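Local coordinates for early 35 kDa protein (Autographa californica nucleopolyhedrovirus, PDB 1P35) that blocks apoptosis of the infected insect host cell by inhibiting caspases, and also suppresses the antiviral RNA interference response, at residues L38-L43 and H121-K126; M44-S49 and I178-H183; T56-N61 and V165-Y170; D200-D205 and V292-I297. All coordinates share one frame; numbering follows the deposited sequence.

Interaction 1: L38-L43 and H121-K126; sequences LTKPVL and HDYTDK
Lys40 lies along the ring of Tyr123 where the loop entering strand 42-48 meets the Schellman motif that ends helix 110-120. The two side chains run past each other in opposite directions, and Lys40 CD sits over one face, 4.0 Å from the centroid of the Tyr123 ring, in a CH-pi contact shifted toward the rim. Extended beyond CG, the lysine carries its ammonium past the ring to the helix end. There Lys40 NZ donates to Asp122 O over 2.8 Å, with a C=O...N angle of 155°. Asp122 is the C-prime residue, with positive phi; its OD2 stands 4.5 Å from Lys40 NZ, close enough for attraction but too far for a salt bridge. Pro41 O lies at the ring edge, near its plane, and accepts from Tyr123 OH; the modelled 2.4 Å is very short and its exact value doubtful. Phe4 meets the Tyr123 ring edge-to-face, and Leu118 of helix 110-120 packs on both Tyr123 and Leu43. The imidazole of His121, its CG beside the backbone N (chi1 -66°), turns to Leu43 instead: Leu43 CD2 lies off-centre at the ring, 3.8 Å from His121 CD2.

Interaction 2: M44-S49 and I178-H183; sequences MMFNIS and IVPFAH
An inverse gamma turn centred on Pro180, closed by a hydrogen bond from Phe181 N to Val179 O, ends strand 176-179 and presses the proline ring against Phe46. Pro180 CG lies over one face of the aromatic ring, 4.2 Å from the centroid of the Phe46 ring, in a CH-pi contact, while Pro180 CB reaches Phe46 CD1 at 3.6 Å. The ring is delivered by a chi1 of 58°, which holds CG between the backbone N and the carbonyl carbon; the ring of Tyr29 also stacks with that of Phe46. Further along, Ile178 packs on main chain more than on side chains. Its CG2 approaches Asn47 O to 3.5 Å, and its CD1 lies 3.6 Å from Ile48 C. One water joins the backbones: Ser49 N and Ile178 N each donate to it over 2.9 Å, so two buried amides are satisfied without direct strand pairing. The polar ends turn to other partners, Asn47 ND2 to Leu140 O and Tyr148 O, and Ser49 OG to Lys176 O. The contact thus lies deep in the protein, between strand 42-48, which pairs with strand 148-154, and strand 176-179, which pairs with strand 292-295; strand 24-33 supplies Leu27 and Tyr29 beside Phe46.

Interaction 3: T56-N61 and V165-Y170; sequences TRKNNN and VLSFEY. With PO4 (phosphate ion), chain D.
The flat carbonyl group of Ser167 is met from above by Thr56 N, which stands 54° out of its plane and donates a nearly straight hydrogen bond to Ser167 O over 3.0 Å. It lies just past the end of strand 52-55, which pairs antiparallel with strand 164-170. The second flat group, the Glu169 carboxylate, touches the threonine methyl, with OE2 3.6 Å from Thr56 CG2, while its OE1 forms a salt bridge with Arg53. Ser167 OG has two threonine oxygens within reach, Thr56 O at 2.9 Å (a weak bond) and Thr56 OG1 at 3.1 Å, and its one proton can serve either; chi1 of 51° brings OG there by folding it back between its own N and carbonyl carbon. Lys58 lays CG against Ser167 OG at 3.6 Å, then bends at chi2 and chi3. Glu26 OE2 is shared by Thr56 OG1, in a hydrogen bond, and Lys58 NZ, in a salt bridge. The loop lies at the dimer interface, where Arg57 N is bonded to Glu257 OE2 of the second subunit, and a phosphate ion, probably from the crystallisation liquor, is bonded by Arg16 of the same chain and Arg79 of the second subunit. Toward helix 62-74, Asn59 OD1 accepts a capping bond from Asn61 N at 2.7 Å. Lys58 NZ also donates to the phosphate, reaching its O1 at 2.8 Å.

Interaction 4: D200-D205 and V292-I297; sequences DSVQFD and VILNTI
The backbones of Val202 and Thr296 lie opposite each other, their CA atoms 4.4 Å apart, flanked by two backbone hydrogen bonds. Gln203 N donates to Asn295 O over 2.9 Å with an N-H...O angle of 174°, almost in line with the carbonyl. Ile297 N gives a more bent bond, 2.9 Å to Ser201 O, which it meets from above the carbonyl plane. Ser201 O also draws a CA-H...O contact from Thr296 CA at 3.2 Å. One step on, the chains diverge and a water takes over, donating to Gln203 O and accepting from Asn295 N. Over this backbone run the side chains. Gln203, extended beyond CG, crosses Asn295 with the two amide planes 37° apart; its NE2 is placed to donate to Thr296 O at 3.2 Å, though the position of NE2 is less certain. Leu294 CD2 closes the other end, 3.6 Å from Asp205 CB, and its side chain also packs on Phe209 of helix 206-215. In the next shell, Asp205 caps that helix through OD1 to Gln208 N, Lys176 NZ holds Asn295 OD1, and Tyr270 OH bonds Val202 O. The whole is an isolated antiparallel beta bridge, a non-hydrogen-bonded pair, joining the residue just past strand 292-295 to the loop between strand 191-199 and helix 206-215.

Interaction 2 is the buried one, its centre about 9 Å from that of the chain, and it works by apolar packing and a water. Interactions 1, 3 and 4 are partly buried and rely on direct polar bonds: a lysine at a helix end in 1, hydroxyls and an anion at the subunit interface in 3, backbone bridging in 4. Interactions 1 and 2 share strand 42-48 from successive segments. Interaction 2 touches 3 through side chains, with Phe46 CZ 4.2 Å from Phe168 CE2, and touches 4 through the paired strands 176-179 and 292-295. Interactions 1 and 4 lie on opposite sides of the chain's centre, about 36 Å apart between their own centres.

Interaction 1: L38-L43 and H121-K126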
loop_
_atom_site.group_PDB
_atom_site.type_symbol
_atom_site.label_atom_id
_atom_site.label_comp_id
_atom_site.label_asym_id
_atom_site.label_seq_id
_atom_site.Cartn_x
_atom_site.Cartn_y
_atom_site.Cartn_z
ATOM N N LEU A 38 -5.279 -25.510 15.194
ATOM C CA LEU A 38 -4.056 -25.386 15.985
ATOM C C LEU A 38 -4.186 -24.966 17.442
ATOM O O LEU A 38 -4.512 -23.819 17.759
ATOM C CB LEU A 38 -3.078 -24.445 15.278
ATOM C CG LEU A 38 -2.680 -24.835 13.856
ATOM C CD1 LEU A 38 -1.754 -23.764 13.291
ATOM C CD2 LEU A 38 -2.028 -26.207 13.858
ATOM N N THR A 39 -3.903 -25.915 18.327
ATOM C CA THR A 39 -3.945 -25.664 19.767
ATOM C C THR A 39 -2.509 -25.498 20.301
ATOM O O THR A 39 -2.305 -24.961 21.387
ATOM C CB THR A 39 -4.669 -26.818 20.497
ATOM O OG1 THR A 39 -3.986 -28.045 20.231
ATOM C CG2 THR A 39 -6.101 -26.944 19.988
ATOM N N LYS A 40 -1.524 -25.947 19.529
ATOM C CA LYS A 40 -0.101 -25.811 19.908
ATOM C C LYS A 40 0.642 -24.882 18.941
ATOM O O LYS A 40 0.148 -24.571 17.868
ATOM C CB LYS A 40 0.558 -27.188 19.959
ATOM C CG LYS A 40 -0.080 -28.030 21.063
ATOM C CD LYS A 40 0.378 -29.474 21.060
ATOM C CE LYS A 40 -0.245 -30.228 22.246
ATOM N NZ LYS A 40 0.237 -31.640 22.233
ATOM N N PRO A 41 1.825 -24.395 19.327
ATOM C CA PRO A 41 2.518 -23.507 18.393
ATOM C C PRO A 41 3.079 -24.162 17.115
ATOM O O PRO A 41 3.234 -25.403 16.999
ATOM C CB PRO A 41 3.628 -22.909 19.253
ATOM C CG PRO A 41 3.116 -23.181 20.742
ATOM C CD PRO A 41 2.610 -24.555 20.567
ATOM N N VAL A 42 3.345 -23.291 16.149
ATOM C CA VAL A 42 3.949 -23.664 14.887
ATOM C C VAL A 42 5.443 -23.419 15.174
ATOM O O VAL A 42 5.815 -22.359 15.699
ATOM C CB VAL A 42 3.495 -22.697 13.741
ATOM C CG1 VAL A 42 4.274 -22.986 12.467
ATOM C CG2 VAL A 42 1.997 -22.814 13.508
ATOM N N LEU A 43 6.277 -24.406 14.882
ATOM C CA LEU A 43 7.722 -24.272 15.047
ATOM C C LEU A 43 8.302 -24.223 13.617
ATOM O O LEU A 43 8.267 -25.219 12.889
ATOM C CB LEU A 43 8.306 -25.485 15.783
ATOM C CG LEU A 43 7.503 -25.945 17.009
ATOM C CD1 LEU A 43 8.260 -26.985 17.822
ATOM C CD2 LEU A 43 7.190 -24.722 17.869
ATOM N N HIS A 121 7.203 -26.872 23.991
ATOM C CA HIS A 121 6.041 -26.349 23.251
ATOM C C HIS A 121 4.842 -27.270 23.296
ATOM O O HIS A 121 3.904 -27.170 22.502
ATOM C CB HIS A 121 6.456 -25.997 21.813
ATOM C CG HIS A 121 7.430 -24.874 21.772
ATOM N ND1 HIS A 121 7.136 -23.642 22.310
ATOM C CD2 HIS A 121 8.724 -24.817 21.377
ATOM C CE1 HIS A 121 8.202 -22.866 22.248
ATOM N NE2 HIS A 121 9.184 -23.556 21.692
ATOM N N ASP A 122 4.900 -28.154 24.278
ATOM C CA ASP A 122 3.862 -29.115 24.566
ATOM C C ASP A 122 3.729 -30.243 23.538
ATOM O O ASP A 122 2.673 -30.883 23.454
ATOM C CB ASP A 122 2.526 -28.389 24.751
ATOM C CG ASP A 122 1.569 -29.155 25.651
ATOM O OD1 ASP A 122 1.996 -30.134 26.307
ATOM O OD2 ASP A 122 0.385 -28.759 25.715
ATOM N N TYR A 123 4.764 -30.470 22.726
ATOM C CA TYR A 123 4.701 -31.596 21.798
ATOM C C TYR A 123 5.495 -32.693 22.468
ATOM O O TYR A 123 6.733 -32.656 22.484
ATOM C CB TYR A 123 5.303 -31.269 20.420
ATOM C CG TYR A 123 4.488 -30.281 19.612
ATOM C CD1 TYR A 123 3.368 -30.698 18.897
ATOM C CD2 TYR A 123 4.823 -28.934 19.577
ATOM C CE1 TYR A 123 2.610 -29.800 18.171
ATOM C CE2 TYR A 123 4.065 -28.020 18.848
ATOM C CZ TYR A 123 2.961 -28.460 18.148
ATOM O OH TYR A 123 2.204 -27.562 17.432
ATOM N N THR A 124 4.782 -33.673 23.026
ATOM C CA THR A 124 5.434 -34.769 23.736
ATOM C C THR A 124 5.162 -36.186 23.256
ATOM O O THR A 124 5.886 -37.103 23.617
ATOM C CB THR A 124 5.104 -34.727 25.229
ATOM O OG1 THR A 124 3.691 -34.904 25.397
ATOM C CG2 THR A 124 5.516 -33.372 25.836
ATOM N N ASP A 125 4.136 -36.392 22.448
ATOM C CA ASP A 125 3.851 -37.745 21.979
ATOM C C ASP A 125 4.944 -38.263 21.050
ATOM O O ASP A 125 5.704 -37.483 20.467
ATOM C CB ASP A 125 2.485 -37.777 21.288
ATOM C CG ASP A 125 2.353 -36.732 20.199
ATOM O OD1 ASP A 125 2.554 -35.533 20.495
ATOM O OD2 ASP A 125 2.034 -37.112 19.049
ATOM N N LYS A 126 5.035 -39.578 20.904
ATOM C CA LYS A 126 6.065 -40.126 20.037
ATOM C C LYS A 126 5.756 -39.774 18.576
ATOM O O LYS A 126 6.660 -39.518 17.779
ATOM C CB LYS A 126 6.163 -41.648 20.208
ATOM C CG LYS A 126 7.534 -42.218 19.801
ATOM C CD LYS A 126 7.607 -43.743 19.883
ATOM C CE LYS A 126 6.637 -44.390 18.877
ATOM N NZ LYS A 126 6.765 -45.890 18.771
#

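Interaction 2: M44-S49 and I178-H183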
loop_
_atom_site.group_PDB
_atom_site.type_symbol
_atom_site.label_atom_id
_atom_site.label_comp_id
_atom_site.label_asym_id
_atom_site.label_seq_id
_atom_site.Cartn_x
_atom_site.Cartn_y
_atom_site.Cartn_z
ATOM N N MET A 44 8.753 -23.050 13.191
ATOM C CA MET A 44 9.356 -22.932 11.878
ATOM C C MET A 44 10.865 -22.811 12.089
ATOM O O MET A 44 11.315 -22.000 12.877
ATOM C CB MET A 44 8.832 -21.704 11.141
ATOM C CG MET A 44 9.577 -21.450 9.828
ATOM S SD MET A 44 8.904 -20.167 8.731
ATOM C CE MET A 44 9.158 -18.631 9.676
ATOM N N MET A 45 11.648 -23.620 11.412
ATOM C CA MET A 45 13.085 -23.541 11.628
ATOM C C MET A 45 13.816 -23.500 10.349
ATOM O O MET A 45 13.319 -23.987 9.342
ATOM C CB MET A 45 13.554 -24.738 12.435
ATOM C CG MET A 45 12.680 -25.037 13.683
ATOM S SD MET A 45 13.653 -26.078 14.765
ATOM C CE MET A 45 12.290 -26.847 15.752
ATOM N N PHE A 46 14.998 -22.903 10.342
ATOM C CA PHE A 46 15.718 -22.904 9.084
ATOM C C PHE A 46 17.157 -22.508 9.322
ATOM O O PHE A 46 17.517 -21.885 10.349
ATOM C CB PHE A 46 15.006 -21.974 8.063
ATOM C CG PHE A 46 14.847 -20.517 8.533
ATOM C CD1 PHE A 46 15.926 -19.619 8.472
ATOM C CD2 PHE A 46 13.605 -20.046 9.012
ATOM C CE1 PHE A 46 15.790 -18.278 8.865
ATOM C CE2 PHE A 46 13.447 -18.701 9.418
ATOM C CZ PHE A 46 14.550 -17.808 9.341
ATOM N N ASN A 47 17.984 -22.879 8.368
ATOM C CA ASN A 47 19.395 -22.594 8.448
ATOM C C ASN A 47 19.758 -21.143 8.144
ATOM O O ASN A 47 19.101 -20.478 7.319
ATOM C CB ASN A 47 20.152 -23.526 7.486
ATOM C CG ASN A 47 20.204 -24.966 7.967
ATOM O OD1 ASN A 47 20.072 -25.917 7.176
ATOM N ND2 ASN A 47 20.436 -25.139 9.258
ATOM N N ILE A 48 20.777 -20.658 8.854
ATOM C CA ILE A 48 21.344 -19.333 8.639
ATOM C C ILE A 48 22.875 -19.524 8.739
ATOM O O ILE A 48 23.339 -20.512 9.306
ATOM C CB ILE A 48 20.787 -18.256 9.643
ATOM C CG1 ILE A 48 20.969 -18.706 11.088
ATOM C CG2 ILE A 48 19.300 -17.943 9.317
ATOM C CD1 ILE A 48 20.444 -17.688 12.089
ATOM N N SER A 49 23.660 -18.614 8.171
ATOM C CA SER A 49 25.114 -18.783 8.180
ATOM C C SER A 49 25.855 -18.363 9.486
ATOM O O SER A 49 27.060 -18.490 9.579
ATOM C CB SER A 49 25.708 -18.039 6.990
ATOM O OG SER A 49 25.390 -16.661 7.065
ATOM N N ILE A 178 22.742 -17.866 3.777
ATOM C CA ILE A 178 21.860 -18.941 3.403
ATOM C C ILE A 178 20.449 -18.336 3.193
ATOM O O ILE A 178 19.912 -17.725 4.099
ATOM C CB ILE A 178 21.849 -19.966 4.530
ATOM C CG1 ILE A 178 23.244 -20.549 4.682
ATOM C CG2 ILE A 178 20.799 -21.044 4.281
ATOM C CD1 ILE A 178 23.387 -21.602 5.798
ATOM N N VAL A 179 19.866 -18.462 2.001
ATOM C CA VAL A 179 18.522 -17.946 1.772
ATOM C C VAL A 179 17.702 -19.202 2.034
ATOM O O VAL A 179 17.790 -20.179 1.319
ATOM C CB VAL A 179 18.323 -17.468 0.369
ATOM C CG1 VAL A 179 17.041 -16.693 0.313
ATOM C CG2 VAL A 179 19.536 -16.576 -0.086
ATOM N N PRO A 180 16.900 -19.185 3.082
ATOM C CA PRO A 180 16.085 -20.361 3.457
ATOM C C PRO A 180 14.884 -20.739 2.615
ATOM O O PRO A 180 13.740 -20.550 3.033
ATOM C CB PRO A 180 15.730 -20.043 4.918
ATOM C CG PRO A 180 15.511 -18.552 4.873
ATOM C CD PRO A 180 16.743 -18.080 4.064
ATOM N N PHE A 181 15.130 -21.291 1.428
ATOM C CA PHE A 181 14.025 -21.713 0.573
ATOM C C PHE A 181 13.529 -23.107 0.899
ATOM O O PHE A 181 12.376 -23.429 0.602
ATOM C CB PHE A 181 14.430 -21.680 -0.918
ATOM C CG PHE A 181 14.664 -20.306 -1.451
ATOM C CD1 PHE A 181 13.739 -19.302 -1.247
ATOM C CD2 PHE A 181 15.802 -20.027 -2.210
ATOM C CE1 PHE A 181 13.923 -18.033 -1.794
ATOM C CE2 PHE A 181 16.002 -18.753 -2.760
ATOM C CZ PHE A 181 15.043 -17.751 -2.549
ATOM N N ALA A 182 14.371 -23.954 1.489
ATOM C CA ALA A 182 13.931 -25.337 1.748
ATOM C C ALA A 182 12.728 -25.517 2.692
ATOM O O ALA A 182 12.491 -24.718 3.640
ATOM C CB ALA A 182 15.139 -26.210 2.258
ATOM N N HIS A 183 11.987 -26.589 2.429
ATOM C CA HIS A 183 10.790 -26.920 3.203
ATOM C C HIS A 183 11.074 -28.194 3.990
ATOM O O HIS A 183 12.117 -28.871 3.763
ATOM C CB HIS A 183 9.603 -27.230 2.272
ATOM C CG HIS A 183 9.397 -26.225 1.173
ATOM N ND1 HIS A 183 8.551 -25.147 1.293
ATOM C CD2 HIS A 183 9.934 -26.142 -0.066
ATOM C CE1 HIS A 183 8.570 -24.445 0.177
ATOM N NE2 HIS A 183 9.402 -25.027 -0.667
HETATM O O HOH W 1 22.321 -16.694 6.391
#

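Interaction 3: T56-N61 and V165-Y170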
loop_
_atom_site.group_PDB
_atom_site.type_symbol
_atom_site.label_atom_id
_atom_site.label_comp_id
_atom_site.label_asym_id
_atom_site.label_seq_id
_atom_site.Cartn_x
_atom_site.Cartn_y
_atom_site.Cartn_z
ATOM N N THR A 56 15.000 -7.520 15.261
ATOM C CA THR A 56 14.791 -6.139 14.927
ATOM C C THR A 56 13.305 -5.900 14.675
ATOM O O THR A 56 12.504 -6.835 14.719
ATOM C CB THR A 56 15.642 -5.774 13.704
ATOM O OG1 THR A 56 15.314 -6.646 12.598
ATOM C CG2 THR A 56 17.097 -5.937 14.037
ATOM N N ARG A 57 12.935 -4.646 14.488
ATOM C CA ARG A 57 11.548 -4.261 14.200
ATOM C C ARG A 57 11.636 -3.455 12.917
ATOM O O ARG A 57 12.451 -2.531 12.803
ATOM C CB ARG A 57 10.960 -3.401 15.339
ATOM C CG ARG A 57 9.463 -2.924 15.184
ATOM C CD ARG A 57 8.480 -4.081 15.031
ATOM N NE ARG A 57 7.062 -3.727 15.222
ATOM C CZ ARG A 57 6.332 -2.906 14.461
ATOM N NH1 ARG A 57 6.849 -2.285 13.406
ATOM N NH2 ARG A 57 5.046 -2.728 14.747
ATOM N N LYS A 58 10.838 -3.839 11.927
ATOM C CA LYS A 58 10.836 -3.130 10.657
ATOM C C LYS A 58 9.553 -2.348 10.565
ATOM O O LYS A 58 8.597 -2.627 11.300
ATOM C CB LYS A 58 10.940 -4.117 9.477
ATOM C CG LYS A 58 12.004 -5.167 9.668
ATOM C CD LYS A 58 13.400 -4.599 9.996
ATOM C CE LYS A 58 13.932 -3.689 8.921
ATOM N NZ LYS A 58 15.286 -3.211 9.316
ATOM N N ASN A 59 9.525 -1.395 9.637
ATOM C CA ASN A 59 8.345 -0.547 9.443
ATOM C C ASN A 59 7.236 -1.395 8.828
ATOM O O ASN A 59 7.520 -2.420 8.205
ATOM C CB ASN A 59 8.724 0.669 8.573
ATOM C CG ASN A 59 8.879 0.336 7.084
ATOM O OD1 ASN A 59 7.895 0.103 6.393
ATOM N ND2 ASN A 59 10.104 0.357 6.592
ATOM N N ASN A 60 5.983 -0.973 9.005
ATOM C CA ASN A 60 4.849 -1.766 8.556
ATOM C C ASN A 60 4.745 -1.974 7.043
ATOM O O ASN A 60 3.959 -2.753 6.584
ATOM C CB ASN A 60 3.505 -1.171 9.099
ATOM C CG ASN A 60 3.465 -1.068 10.635
ATOM O OD1 ASN A 60 3.919 -1.965 11.342
ATOM N ND2 ASN A 60 2.902 0.021 11.147
ATOM N N ASN A 61 5.540 -1.263 6.272
ATOM C CA ASN A 61 5.436 -1.417 4.848
ATOM C C ASN A 61 6.494 -2.182 4.165
ATOM O O ASN A 61 6.382 -2.386 2.942
ATOM C CB ASN A 61 5.342 -0.077 4.160
ATOM C CG ASN A 61 3.963 0.347 4.057
ATOM O OD1 ASN A 61 3.071 -0.476 4.278
ATOM N ND2 ASN A 61 3.734 1.616 3.698
ATOM N N VAL A 165 5.403 -12.473 10.887
ATOM C CA VAL A 165 6.670 -11.857 10.534
ATOM C C VAL A 165 7.786 -12.005 11.572
ATOM O O VAL A 165 7.545 -12.371 12.733
ATOM C CB VAL A 165 6.421 -10.351 10.213
ATOM C CG1 VAL A 165 5.156 -10.202 9.331
ATOM C CG2 VAL A 165 6.146 -9.554 11.525
ATOM N N LEU A 166 9.023 -11.791 11.125
ATOM C CA LEU A 166 10.170 -11.873 12.027
ATOM C C LEU A 166 11.311 -11.217 11.315
ATOM O O LEU A 166 11.300 -11.116 10.101
ATOM C CB LEU A 166 10.558 -13.310 12.368
ATOM C CG LEU A 166 11.158 -14.204 11.254
ATOM C CD1 LEU A 166 12.662 -14.100 11.231
ATOM C CD2 LEU A 166 10.828 -15.659 11.517
ATOM N N SER A 167 12.270 -10.728 12.091
ATOM C CA SER A 167 13.470 -10.132 11.553
ATOM C C SER A 167 14.531 -10.139 12.652
ATOM O O SER A 167 14.219 -9.996 13.817
ATOM C CB SER A 167 13.207 -8.710 11.037
ATOM O OG SER A 167 12.556 -7.902 12.004
ATOM N N PHE A 168 15.787 -10.306 12.276
ATOM C CA PHE A 168 16.824 -10.344 13.270
ATOM C C PHE A 168 18.179 -10.137 12.586
ATOM O O PHE A 168 18.293 -10.291 11.354
ATOM C CB PHE A 168 16.749 -11.698 14.031
ATOM C CG PHE A 168 16.994 -12.931 13.135
ATOM C CD1 PHE A 168 18.237 -13.148 12.538
ATOM C CD2 PHE A 168 15.952 -13.811 12.838
ATOM C CE1 PHE A 168 18.437 -14.226 11.635
ATOM C CE2 PHE A 168 16.126 -14.880 11.957
ATOM C CZ PHE A 168 17.382 -15.081 11.347
ATOM N N GLU A 169 19.176 -9.719 13.364
ATOM C CA GLU A 169 20.523 -9.567 12.836
ATOM C C GLU A 169 21.350 -10.757 13.286
ATOM O O GLU A 169 21.163 -11.292 14.379
ATOM C CB GLU A 169 21.200 -8.292 13.334
ATOM C CG GLU A 169 20.794 -7.069 12.569
ATOM C CD GLU A 169 21.255 -5.799 13.225
ATOM O OE1 GLU A 169 22.414 -5.765 13.651
ATOM O OE2 GLU A 169 20.476 -4.830 13.291
ATOM N N TYR A 170 22.247 -11.190 12.425
ATOM C CA TYR A 170 23.113 -12.291 12.786
ATOM C C TYR A 170 24.538 -11.997 12.273
ATOM O O TYR A 170 24.764 -11.047 11.473
ATOM C CB TYR A 170 22.571 -13.614 12.226
ATOM C CG TYR A 170 22.470 -13.657 10.708
ATOM C CD1 TYR A 170 21.566 -12.863 10.022
ATOM C CD2 TYR A 170 23.289 -14.514 9.960
ATOM C CE1 TYR A 170 21.480 -12.919 8.609
ATOM C CE2 TYR A 170 23.210 -14.573 8.557
ATOM C CZ TYR A 170 22.329 -13.782 7.895
ATOM O OH TYR A 170 22.422 -13.702 6.532
HETATM P P PO4 D . 15.459 -0.659 6.401
HETATM O O1 PO4 D . 16.261 -1.753 7.093
HETATM O O2 PO4 D . 15.207 0.455 7.399
HETATM O O3 PO4 D . 16.224 -0.106 5.206
HETATM O O4 PO4 D . 14.173 -1.263 5.909
#

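Interaction 4: D200-D205 and V292-I297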
loop_
_atom_site.group_PDB
_atom_site.type_symbol
_atom_site.label_atom_id
_atom_site.label_comp_id
_atom_site.label_asym_id
_atom_site.label_seq_id
_atom_site.Cartn_x
_atom_site.Cartn_y
_atom_site.Cartn_z
ATOM N N ASP A 200 21.273 -8.737 -0.783
ATOM C CA ASP A 200 22.341 -7.875 -1.298
ATOM C C ASP A 200 23.716 -8.281 -0.819
ATOM O O ASP A 200 23.844 -9.169 0.005
ATOM C CB ASP A 200 22.083 -6.394 -0.984
ATOM C CG ASP A 200 22.222 -6.019 0.512
ATOM O OD1 ASP A 200 23.015 -6.620 1.244
ATOM O OD2 ASP A 200 21.548 -5.043 0.927
ATOM N N SER A 201 24.734 -7.642 -1.392
ATOM C CA SER A 201 26.132 -7.902 -1.094
ATOM C C SER A 201 26.476 -9.362 -1.301
ATOM O O SER A 201 27.170 -9.961 -0.470
ATOM C CB SER A 201 26.483 -7.485 0.337
ATOM O OG SER A 201 25.901 -6.225 0.637
ATOM N N VAL A 202 25.993 -9.922 -2.415
ATOM C CA VAL A 202 26.250 -11.329 -2.732
ATOM C C VAL A 202 26.847 -11.580 -4.083
ATOM O O VAL A 202 26.613 -10.855 -5.005
ATOM C CB VAL A 202 24.969 -12.227 -2.595
ATOM C CG1 VAL A 202 24.689 -12.417 -1.124
ATOM C CG2 VAL A 202 23.719 -11.564 -3.308
ATOM N N GLN A 203 27.671 -12.605 -4.161
ATOM C CA GLN A 203 28.304 -12.992 -5.406
ATOM C C GLN A 203 27.361 -13.848 -6.249
ATOM O O GLN A 203 26.525 -14.593 -5.735
ATOM C CB GLN A 203 29.577 -13.796 -5.117
ATOM C CG GLN A 203 30.738 -12.996 -4.536
ATOM C CD GLN A 203 31.918 -13.892 -4.215
ATOM O OE1 GLN A 203 32.319 -14.727 -5.034
ATOM N NE2 GLN A 203 32.486 -13.724 -3.024
ATOM N N PHE A 204 27.525 -13.750 -7.553
ATOM C CA PHE A 204 26.733 -14.524 -8.496
ATOM C C PHE A 204 27.169 -15.982 -8.492
ATOM O O PHE A 204 28.361 -16.285 -8.373
ATOM C CB PHE A 204 26.940 -13.964 -9.898
ATOM C CG PHE A 204 26.043 -14.550 -10.925
ATOM C CD1 PHE A 204 24.657 -14.368 -10.840
ATOM C CD2 PHE A 204 26.572 -15.248 -12.011
ATOM C CE1 PHE A 204 23.811 -14.864 -11.812
ATOM C CE2 PHE A 204 25.723 -15.753 -13.000
ATOM C CZ PHE A 204 24.344 -15.560 -12.899
ATOM N N ASP A 205 26.198 -16.892 -8.597
ATOM C CA ASP A 205 26.517 -18.315 -8.691
ATOM C C ASP A 205 25.627 -18.871 -9.812
ATOM O O ASP A 205 24.545 -19.441 -9.580
ATOM C CB ASP A 205 26.276 -19.044 -7.365
ATOM C CG ASP A 205 26.797 -20.499 -7.388
ATOM O OD1 ASP A 205 26.913 -21.104 -8.477
ATOM O OD2 ASP A 205 27.074 -21.046 -6.303
ATOM N N VAL A 292 19.499 -21.815 -0.914
ATOM C CA VAL A 292 20.451 -21.269 -1.869
ATOM C C VAL A 292 21.532 -20.758 -0.924
ATOM O O VAL A 292 21.221 -20.085 0.055
ATOM C CB VAL A 292 19.816 -20.122 -2.678
ATOM C CG1 VAL A 292 20.880 -19.259 -3.294
ATOM C CG2 VAL A 292 18.902 -20.708 -3.746
ATOM N N ILE A 293 22.782 -21.113 -1.171
ATOM C CA ILE A 293 23.876 -20.704 -0.281
ATOM C C ILE A 293 24.877 -19.923 -1.123
ATOM O O ILE A 293 25.360 -20.438 -2.151
ATOM C CB ILE A 293 24.457 -22.003 0.421
ATOM C CG1 ILE A 293 23.286 -22.675 1.192
ATOM C CG2 ILE A 293 25.589 -21.659 1.413
ATOM C CD1 ILE A 293 23.596 -23.900 2.072
ATOM N N LEU A 294 25.138 -18.663 -0.744
ATOM C CA LEU A 294 26.077 -17.809 -1.515
ATOM C C LEU A 294 27.222 -17.246 -0.690
ATOM O O LEU A 294 27.207 -17.321 0.539
ATOM C CB LEU A 294 25.309 -16.621 -2.129
ATOM C CG LEU A 294 24.170 -17.136 -3.013
ATOM C CD1 LEU A 294 23.131 -16.076 -3.179
ATOM C CD2 LEU A 294 24.739 -17.699 -4.357
ATOM N N ASN A 295 28.200 -16.664 -1.381
ATOM C CA ASN A 295 29.328 -15.987 -0.739
ATOM C C ASN A 295 28.971 -14.501 -0.733
ATOM O O ASN A 295 28.383 -13.989 -1.696
ATOM C CB ASN A 295 30.639 -16.186 -1.528
ATOM C CG ASN A 295 31.155 -17.621 -1.460
ATOM O OD1 ASN A 295 31.307 -18.175 -0.377
ATOM N ND2 ASN A 295 31.427 -18.216 -2.612
ATOM N N THR A 296 29.283 -13.830 0.375
ATOM C CA THR A 296 29.024 -12.404 0.519
ATOM C C THR A 296 30.198 -11.676 -0.145
ATOM O O THR A 296 31.193 -12.298 -0.511
ATOM C CB THR A 296 28.955 -12.011 2.021
ATOM O OG1 THR A 296 30.148 -12.416 2.697
ATOM C CG2 THR A 296 27.840 -12.737 2.692
ATOM N N ILE A 297 30.073 -10.370 -0.326
ATOM C CA ILE A 297 31.168 -9.581 -0.887
ATOM C C ILE A 297 32.214 -9.461 0.256
ATOM O O ILE A 297 31.834 -9.272 1.421
ATOM C CB ILE A 297 30.664 -8.186 -1.310
ATOM C CG1 ILE A 297 29.551 -8.331 -2.353
ATOM C CG2 ILE A 297 31.810 -7.367 -1.883
ATOM C CD1 ILE A 297 29.936 -9.142 -3.582
HETATM O O HOH W 2 28.017 -16.673 -4.128
#